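Local coordinates for epimerase domain-containing protein (Bacillus cereus HuA2-4, PDB 6ZLK) that interconverts UDP-glucuronic acid and UDP-galacturonic acid as an NAD-dependent 4-epimerase, probably through a transient oxidation of the sugar, at residues K233-E238 with S288-Y293. Numbering follows the deposited sequence.
Sequences KNIIGE and STLLQY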
loop_
_atom_site.group_PDB
_atom_site.type_symbol
_atom_site.label_atom_id
_atom_site.label_comp_id
_atom_site.label_asym_id
_atom_site.label_seq_id
_atom_site.Cartn_x
_atom_site.Cartn_y
_atom_site.Cartn_z
ATOM N N LYS A 233 12.012 -21.720 16.427
ATOM C CA LYS A 233 12.900 -20.741 15.770
ATOM C C LYS A 233 12.369 -19.332 16.050
ATOM O O LYS A 233 11.157 -19.184 16.217
ATOM C CB LYS A 233 13.013 -21.047 14.282
ATOM C CG LYS A 233 13.727 -22.347 13.952
ATOM C CD LYS A 233 14.806 -22.164 12.905
ATOM C CE LYS A 233 15.807 -23.295 12.857
ATOM N NZ LYS A 233 15.208 -24.572 13.308
ATOM N N ASN A 234 13.250 -18.340 16.155
ATOM C CA ASN A 234 12.845 -16.919 16.226
ATOM C C ASN A 234 12.498 -16.500 14.797
ATOM O O ASN A 234 13.402 -16.395 13.967
ATOM C CB ASN A 234 13.869 -15.990 16.880
ATOM C CG ASN A 234 13.219 -14.660 17.214
ATOM O OD1 ASN A 234 12.558 -14.065 16.378
ATOM N ND2 ASN A 234 13.367 -14.190 18.440
ATOM N N ILE A 235 11.216 -16.240 14.537
ATOM C CA ILE A 235 10.709 -15.869 13.196
ATOM C C ILE A 235 10.141 -14.448 13.176
ATOM O O ILE A 235 9.558 -14.027 12.159
ATOM C CB ILE A 235 9.689 -16.906 12.687
ATOM C CG1 ILE A 235 8.423 -16.943 13.544
ATOM C CG2 ILE A 235 10.340 -18.271 12.600
ATOM C CD1 ILE A 235 7.313 -17.779 12.950
ATOM N N ILE A 236 10.359 -13.691 14.227
ATOM C CA ILE A 236 9.787 -12.327 14.303
ATOM C C ILE A 236 10.424 -11.484 13.199
ATOM O O ILE A 236 11.669 -11.551 12.998
ATOM C CB ILE A 236 9.966 -11.696 15.685
ATOM C CG1 ILE A 236 9.383 -12.539 16.820
ATOM C CG2 ILE A 236 9.401 -10.303 15.628
ATOM C CD1 ILE A 236 7.985 -13.052 16.614
ATOM N N GLY A 237 9.599 -10.734 12.488
ATOM C CA GLY A 237 9.963 -9.828 11.389
ATOM C C GLY A 237 10.044 -10.533 10.045
ATOM O O GLY A 237 10.254 -9.827 9.068
ATOM N N GLU A 238 9.887 -11.863 9.985
ATOM C CA GLU A 238 10.109 -12.672 8.771
ATOM C C GLU A 238 8.842 -12.693 7.897
ATOM O O GLU A 238 7.693 -12.676 8.454
ATOM C CB GLU A 238 10.447 -14.125 9.069
ATOM C CG GLU A 238 11.842 -14.323 9.682
ATOM C CD GLU A 238 12.993 -13.676 8.921
ATOM O OE1 GLU A 238 12.954 -13.620 7.685
ATOM O OE2 GLU A 238 13.939 -13.213 9.586
ATOM N N SER A 288 10.369 -24.237 5.108
ATOM C CA SER A 288 11.035 -25.497 5.511
ATOM C C SER A 288 12.022 -25.229 6.658
ATOM O O SER A 288 11.993 -25.917 7.655
ATOM C CB SER A 288 11.737 -26.154 4.318
ATOM O OG SER A 288 12.439 -27.288 4.795
ATOM N N THR A 289 12.891 -24.240 6.500
ATOM C CA THR A 289 13.927 -23.873 7.487
ATOM C C THR A 289 13.275 -23.429 8.795
ATOM O O THR A 289 13.647 -23.960 9.845
ATOM C CB THR A 289 14.843 -22.768 6.987
ATOM O OG1 THR A 289 15.443 -23.172 5.755
ATOM C CG2 THR A 289 15.904 -22.405 8.003
ATOM N N LEU A 290 12.337 -22.492 8.744
ATOM C CA LEU A 290 11.841 -21.829 9.973
ATOM C C LEU A 290 10.695 -22.572 10.631
ATOM O O LEU A 290 10.614 -22.425 11.851
ATOM C CB LEU A 290 11.433 -20.407 9.649
ATOM C CG LEU A 290 12.540 -19.520 9.122
ATOM C CD1 LEU A 290 11.983 -18.174 8.778
ATOM C CD2 LEU A 290 13.664 -19.358 10.120
ATOM N N LEU A 291 9.892 -23.308 9.843
ATOM C CA LEU A 291 8.629 -23.898 10.346
ATOM C C LEU A 291 8.647 -25.416 10.216
ATOM O O LEU A 291 7.677 -26.014 10.653
ATOM C CB LEU A 291 7.427 -23.351 9.601
ATOM C CG LEU A 291 7.339 -21.837 9.494
ATOM C CD1 LEU A 291 6.107 -21.479 8.699
ATOM C CD2 LEU A 291 7.348 -21.170 10.868
ATOM N N GLN A 292 9.679 -26.015 9.623
ATOM C CA GLN A 292 9.648 -27.441 9.253
ATOM C C GLN A 292 8.401 -27.702 8.402
ATOM O O GLN A 292 7.850 -28.783 8.424
ATOM C CB GLN A 292 9.775 -28.328 10.493
ATOM C CG GLN A 292 11.131 -28.196 11.163
ATOM C CD GLN A 292 11.230 -29.256 12.233
ATOM O OE1 GLN A 292 10.726 -29.081 13.342
ATOM N NE2 GLN A 292 11.799 -30.398 11.877
ATOM N N TYR A 293 8.023 -26.727 7.578
ATOM C CA TYR A 293 6.872 -26.870 6.658
ATOM C C TYR A 293 7.232 -27.791 5.513
ATOM O O TYR A 293 8.243 -27.631 4.818
ATOM C CB TYR A 293 6.457 -25.490 6.153
ATOM C CG TYR A 293 5.276 -25.548 5.224
ATOM C CD1 TYR A 293 4.046 -25.963 5.708
ATOM C CD2 TYR A 293 5.385 -25.157 3.900
ATOM C CE1 TYR A 293 2.969 -26.071 4.852
ATOM C CE2 TYR A 293 4.297 -25.237 3.044
ATOM C CZ TYR A 293 3.083 -25.629 3.552
ATOM O OH TYR A 293 1.999 -25.674 2.718
#
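K233 and L290 illustrate how a loop can pack on a helix end: the aliphatic part of the lysine lies over the last carbonyls of the helix, while leucine and isoleucine make the apolar part. Followed outward, the lysine starts with CB 3.7 Å from L290 O, and CG stays beside that same carbonyl oxygen. A bend at chi2 (-130°) then turns the chain along the helix end: CD lies 3.7 Å from T289 O and 4.1 Å from L290 CD2, while CE and NZ curl round T289 O, with NZ 3.8 Å away, longer than a hydrogen bond. L290 O itself is bound by T231 OG1.

L290 is shared three ways. Its CB lies 3.8 Å from I235 CG2, the two side chains running past each other in opposite directions, and its CD1 meets E238 CG at 4.0 Å; the carboxylate of E238 forms a salt bridge with K286. I235 CD1 lies 4.0 Å from L291 CD2. Helix 285-291 thus ends against the loop joining helix 218-230 to strand 239-242, where that strand pairs with strand 171-180 in the mixed, largely parallel sheet of the family's Rossmann-type NAD-binding fold; I235 rests on A228 and V172, L291 on A227, I240 and I242.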